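PDB 1Y7W: halotolerant alpha-type carbonic anhydrase (dCA II) from Dunaliella salina, which probably catalyses the reversible hydration of carbon dioxide to bicarbonate at a zinc centre. Local coordinates for residues T91-D96 / M101-D106; T188-K193 / V260-G265. All coordinates share one frame; numbering follows the deposited sequence. Where two conformers were deposited one is given.

Contact 1: T91-D96 / M101-D106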
loop_
_atom_site.group_PDB
_atom_site.type_symbol
_atom_site.label_atom_id
_atom_site.label_comp_id
_atom_site.label_asym_id
_atom_site.label_seq_id
_atom_site.Cartn_x
_atom_site.Cartn_y
_atom_site.Cartn_z
ATOM N N THR A 91 9.232 14.073 3.967
ATOM C CA THR A 91 10.121 14.603 4.987
ATOM C C THR A 91 9.704 14.289 6.430
ATOM O O THR A 91 8.528 14.043 6.699
ATOM C CB THR A 91 10.255 16.138 4.797
ATOM O OG1 THR A 91 9.074 16.767 5.277
ATOM C CG2 THR A 91 10.457 16.482 3.337
ATOM N N ASN A 92 10.682 14.299 7.351
ATOM C CA ASN A 92 10.413 13.997 8.765
ATOM C C ASN A 92 9.750 12.572 8.764
ATOM O O ASN A 92 8.751 12.321 9.437
ATOM C CB ASN A 92 9.473 15.050 9.392
ATOM C CG ASN A 92 9.195 14.794 10.880
ATOM O OD1 ASN A 92 9.959 14.090 11.565
ATOM N ND2 ASN A 92 8.103 15.384 11.405
ATOM N N ALA A 93 10.309 11.694 7.943
ATOM C CA ALA A 93 9.803 10.337 7.823
ATOM C C ALA A 93 10.076 9.525 9.122
ATOM O O ALA A 93 11.061 9.757 9.826
ATOM C CB ALA A 93 10.471 9.664 6.622
ATOM N N LYS A 94 9.159 8.615 9.444
ATOM C CA LYS A 94 9.239 7.765 10.639
ATOM C C LYS A 94 8.681 6.356 10.269
ATOM O O LYS A 94 7.816 6.218 9.390
ATOM C CB LYS A 94 8.400 8.376 11.744
ATOM C CG LYS A 94 8.897 9.784 12.103
ATOM C CD LYS A 94 8.042 10.446 13.151
ATOM C CE LYS A 94 8.770 11.756 13.553
ATOM N NZ LYS A 94 8.075 12.550 14.641
ATOM N N VAL A 95 9.196 5.316 10.903
ATOM C CA VAL A 95 8.706 3.976 10.574
ATOM C C VAL A 95 8.240 3.300 11.878
ATOM O O VAL A 95 8.757 3.606 12.965
ATOM C CB VAL A 95 9.806 3.172 9.868
ATOM C CG1 VAL A 95 11.029 3.040 10.772
ATOM C CG2 VAL A 95 9.284 1.781 9.478
ATOM N N ASP A 96 7.215 2.458 11.782
ATOM C CA ASP A 96 6.751 1.742 12.968
ATOM C C ASP A 96 7.474 0.383 12.909
ATOM O O ASP A 96 7.447 -0.330 11.865
ATOM C CB ASP A 96 5.217 1.546 12.930
ATOM C CG ASP A 96 4.420 2.852 13.233
ATOM O OD1 ASP A 96 5.048 3.897 13.559
ATOM O OD2 ASP A 96 3.156 2.796 13.140
ATOM N N MET A 101 5.333 -2.408 8.866
ATOM C CA MET A 101 6.335 -1.333 8.861
ATOM C C MET A 101 5.874 -0.022 8.266
ATOM O O MET A 101 6.472 0.500 7.328
ATOM C CB MET A 101 7.605 -1.825 8.158
ATOM C CG MET A 101 8.264 -2.940 8.991
ATOM S SD MET A 101 9.988 -3.309 8.533
ATOM C CE MET A 101 10.563 -1.747 9.009
ATOM N N LYS A 102 4.778 0.472 8.802
ATOM C CA LYS A 102 4.182 1.707 8.321
ATOM C C LYS A 102 5.161 2.869 8.413
ATOM O O LYS A 102 5.814 3.027 9.447
ATOM C CB LYS A 102 2.979 2.061 9.191
ATOM C CG LYS A 102 2.233 3.264 8.610
ATOM C CD LYS A 102 0.874 3.406 9.291
ATOM C CE LYS A 102 1.003 3.990 10.720
ATOM N NZ LYS A 102 -0.380 4.380 11.314
ATOM N N VAL A 103 5.179 3.723 7.382
ATOM C CA VAL A 103 6.046 4.879 7.332
ATOM C C VAL A 103 5.107 6.080 7.237
ATOM O O VAL A 103 4.153 6.071 6.450
ATOM C CB VAL A 103 7.006 4.821 6.125
ATOM C CG1 VAL A 103 7.803 6.171 5.955
ATOM C CG2 VAL A 103 7.990 3.667 6.294
ATOM N N THR A 104 5.328 7.052 8.126
ATOM C CA THR A 104 4.543 8.288 8.152
ATOM C C THR A 104 5.532 9.440 7.892
ATOM O O THR A 104 6.768 9.264 7.922
ATOM C CB THR A 104 3.842 8.491 9.534
ATOM O OG1 THR A 104 4.794 8.238 10.580
ATOM C CG2 THR A 104 2.647 7.496 9.710
ATOM N N PHE A 105 5.014 10.640 7.641
ATOM C CA PHE A 105 5.894 11.735 7.295
ATOM C C PHE A 105 5.066 13.026 7.304
ATOM O O PHE A 105 3.868 12.988 7.510
ATOM C CB PHE A 105 6.474 11.464 5.879
ATOM C CG PHE A 105 5.470 10.817 4.910
ATOM C CD1 PHE A 105 4.394 11.532 4.403
ATOM C CD2 PHE A 105 5.535 9.418 4.647
ATOM C CE1 PHE A 105 3.355 10.855 3.639
ATOM C CE2 PHE A 105 4.545 8.751 3.914
ATOM C CZ PHE A 105 3.447 9.475 3.406
ATOM N N ASP A 106 5.723 14.163 7.124
ATOM C CA ASP A 106 4.978 15.402 7.079
ATOM C C ASP A 106 4.057 15.347 5.851
ATOM O O ASP A 106 4.467 14.860 4.795
ATOM C CB ASP A 106 5.956 16.553 6.942
ATOM C CG ASP A 106 6.725 16.815 8.211
ATOM O OD1 ASP A 106 7.813 17.413 8.102
ATOM O OD2 ASP A 106 6.244 16.421 9.288
HETATM O O HOH W 1 6.726 15.247 3.427
HETATM O O HOH W 2 5.815 13.732 10.431
HETATM O O HOH W 3 5.429 5.618 11.079
#
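Asp106 OD2 accepts two bonds, one from Asn92 ND2 at 3.0 Å and one from water 2. The amide nitrogen meets it on the syn side, 31° out of the carboxylate plane. Asn92 can reach it because CG stands anti to the backbone N (chi1 -178°). The other oxygen, OD1, takes a weak bond from Thr91 OG1. Asp106 N closes this end with a nearly straight bond to Thr91 O (2.8 Å).

Further along, Lys94 and Thr104 form an antiparallel hydrogen-bonded pair, joined by two backbone bonds of 2.9 Å, one between Lys94 N and Thr104 O and one between Thr104 N and Lys94 O. At the other end Asp96 N gives a 2.8 Å bond to Lys102 O. Asp96 OD1 accepts a hydrogen bond from Gly205 N, while OD2 stays 4.3 Å from Lys102 NZ, beyond a salt bridge.

The buried side is apolar. Val95 CG2 touches Val103 CG2 (3.9 Å) and Met101 CE (3.8 Å). Val103 also bonds through its backbone to Phe129 of strand 120-133. The arrangement is a beta hairpin: strands 94-95 and 103-104 run antiparallel, joined by a short connection, and strand 206-207 extends the small sheet.

Contact 2: T188-K193 / V260-G265; sequences TQIEGK and VDVTMG
Two helical segments run side by side in the same N-to-C direction, with their closest CA atoms, those of Ile190 and Val262, 9.2 Å apart. The next pair is Glu191 and Asp261, at 9.5 Å between CA atoms. No direct hydrogen bond joins the segments, and they bury just 70 Å² against each other.

The apolar part is one methyl contact. Ile190 CG2 meets Val262 CG2 at 4.4 Å, a loose approach between two buried side chains. The Ile190 branch that touches is the one anti to its backbone N, while CG1 (chi1 -71°) carries CD1 off toward Met101. Val262 also divides its methyls, but with the roles exchanged: CG2, beside the backbone N, faces Ile190, and CG1, anti to that N, packs on Met101. The methionine thus adds to both sides of the apolar patch.

The polar part is bridged by water. Glu191 OE1 and Asp261 OD1 are 4.4 Å apart, two like charges that would be expected to repel. Water 4 lies between them and donates to both, 2.6 Å from Glu191 OE1 and 2.6 Å from Asp261 OD1. The two acceptors subtend about 118° at the water, so each can take one of its protons. Each carboxylate has a further partner in its own helix. Asp261 OD1 forms a salt bridge with Lys257 NZ, which probably offsets part of the negative charge. Glu191 OE1 accepts from Gln187 NE2.

The contact therefore joins helix 181-195 to helix 253-266 at a sparse, partly hydrated seam. Helix 181-195 is also tied to the small sheet's edge, where Lys193 NZ bonds to Ser207 O in strand 206-207. The hairpin of strands 94-95 and 103-104 abuts both helices.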
loop_
_atom_site.group_PDB
_atom_site.type_symbol
_atom_site.label_atom_id
_atom_site.label_comp_id
_atom_site.label_asym_id
_atom_site.label_seq_id
_atom_site.Cartn_x
_atom_site.Cartn_y
_atom_site.Cartn_z
ATOM N N THR A 188 19.366 -0.983 6.705
ATOM C CA THR A 188 20.619 -0.525 7.287
ATOM C C THR A 188 20.344 0.438 8.410
ATOM O O THR A 188 20.953 0.349 9.467
ATOM C CB THR A 188 21.500 0.164 6.194
ATOM O OG1 THR A 188 21.924 -0.828 5.250
ATOM C CG2 THR A 188 22.736 0.811 6.813
ATOM N N GLN A 189 19.435 1.383 8.179
ATOM C CA GLN A 189 19.091 2.332 9.200
ATOM C C GLN A 189 18.492 1.663 10.421
ATOM O O GLN A 189 18.831 1.975 11.566
ATOM C CB GLN A 189 18.069 3.332 8.675
ATOM C CG GLN A 189 18.592 4.298 7.616
ATOM C CD GLN A 189 17.476 5.212 7.168
ATOM O OE1 GLN A 189 17.043 6.113 7.910
ATOM N NE2 GLN A 189 16.961 4.952 5.962
ATOM N N ILE A 190 17.523 0.788 10.180
ATOM C CA ILE A 190 16.883 0.114 11.297
ATOM C C ILE A 190 17.845 -0.834 12.053
ATOM O O ILE A 190 17.942 -0.779 13.261
ATOM C CB ILE A 190 15.622 -0.648 10.804
ATOM C CG1 ILE A 190 14.538 0.399 10.439
ATOM C CG2 ILE A 190 15.047 -1.522 11.936
ATOM C CD1 ILE A 190 13.298 -0.212 9.738
ATOM N N GLU A 191 18.537 -1.691 11.325
ATOM C CA GLU A 191 19.421 -2.645 11.949
ATOM C C GLU A 191 20.477 -1.897 12.761
ATOM O O GLU A 191 20.904 -2.364 13.820
ATOM C CB GLU A 191 20.004 -3.555 10.864
ATOM C CG GLU A 191 18.903 -4.513 10.311
ATOM C CD GLU A 191 19.445 -5.655 9.440
ATOM O OE1 GLU A 191 18.652 -6.600 9.135
ATOM O OE2 GLU A 191 20.644 -5.610 9.062
ATOM N N GLY A 192 20.829 -0.705 12.288
ATOM C CA GLY A 192 21.797 0.112 12.970
ATOM C C GLY A 192 21.251 0.641 14.282
ATOM O O GLY A 192 21.972 0.623 15.270
ATOM N N LYS A 193 20.005 1.125 14.314
ATOM C CA LYS A 193 19.390 1.649 15.547
ATOM C C LYS A 193 19.090 0.534 16.571
ATOM O O LYS A 193 19.087 0.743 17.801
ATOM C CB LYS A 193 18.088 2.425 15.209
ATOM C CG LYS A 193 18.354 3.759 14.496
ATOM C CD LYS A 193 17.070 4.504 14.157
ATOM C CE LYS A 193 17.370 5.860 13.451
ATOM N NZ LYS A 193 16.595 7.012 14.101
ATOM N N VAL A 260 10.658 -10.036 8.979
ATOM C CA VAL A 260 10.464 -11.041 10.027
ATOM C C VAL A 260 11.029 -10.557 11.362
ATOM O O VAL A 260 10.388 -10.642 12.422
ATOM C CB VAL A 260 11.215 -12.361 9.706
ATOM C CG1 VAL A 260 10.806 -13.427 10.714
ATOM C CG2 VAL A 260 10.937 -12.782 8.372
ATOM N N ASP A 261 12.265 -10.067 11.320
ATOM C CA ASP A 261 12.897 -9.584 12.537
ATOM C C ASP A 261 12.034 -8.535 13.274
ATOM O O ASP A 261 11.804 -8.620 14.479
ATOM C CB ASP A 261 14.270 -9.006 12.207
ATOM C CG ASP A 261 15.316 -10.094 11.838
ATOM O OD1 ASP A 261 16.368 -9.690 11.318
ATOM O OD2 ASP A 261 15.093 -11.331 12.048
ATOM N N VAL A 262 11.563 -7.547 12.532
ATOM C CA VAL A 262 10.752 -6.482 13.062
ATOM C C VAL A 262 9.396 -6.996 13.492
ATOM O O VAL A 262 8.924 -6.716 14.615
ATOM C CB VAL A 262 10.607 -5.380 11.948
ATOM C CG1 VAL A 262 9.572 -4.293 12.350
ATOM C CG2 VAL A 262 12.024 -4.762 11.713
ATOM N N THR A 263 8.765 -7.801 12.634
ATOM C CA THR A 263 7.419 -8.260 12.971
ATOM C C THR A 263 7.361 -9.158 14.209
ATOM O O THR A 263 6.513 -8.947 15.103
ATOM C CB THR A 263 6.728 -9.004 11.759
ATOM O OG1 THR A 263 6.548 -8.083 10.660
ATOM C CG2 THR A 263 5.343 -9.564 12.185
ATOM N N MET A 264 8.234 -10.155 14.268
ATOM C CA MET A 264 8.208 -11.078 15.414
ATOM C C MET A 264 8.885 -10.447 16.623
ATOM O O MET A 264 8.549 -10.769 17.765
ATOM C CB MET A 264 8.869 -12.409 15.048
ATOM C CG MET A 264 8.180 -13.136 13.915
ATOM S SD MET A 264 6.388 -13.128 14.019
ATOM C CE MET A 264 6.127 -14.036 15.528
ATOM N N GLY A 265 9.820 -9.530 16.366
ATOM C CA GLY A 265 10.497 -8.846 17.455
ATOM C C GLY A 265 9.490 -7.955 18.176
ATOM O O GLY A 265 9.624 -7.756 19.387
HETATM O O HOH W 4 16.567 -7.243 10.511
#

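Contacts 1 and 2 meet at Met101, whose CG lies 3.9 Å from Val262 CG1. Val95 CG1 also reaches Ile190 CD1, at 4.1 Å. The apolar side of the hairpin in contact 1 therefore continues into the methyl patch of contact 2. Both are partly buried, but the centre of contact 2 is about 20 Å from the centre of the chain, that of contact 1 about 14 Å. Their chemistry also differs. Contact 1 buries 570 Å² between strands close in sequence and combines backbone bonds with side-chain bonds and waters. Contact 2 brings together helices distant in sequence, which share no direct hydrogen bond and meet through one methyl pair and one water.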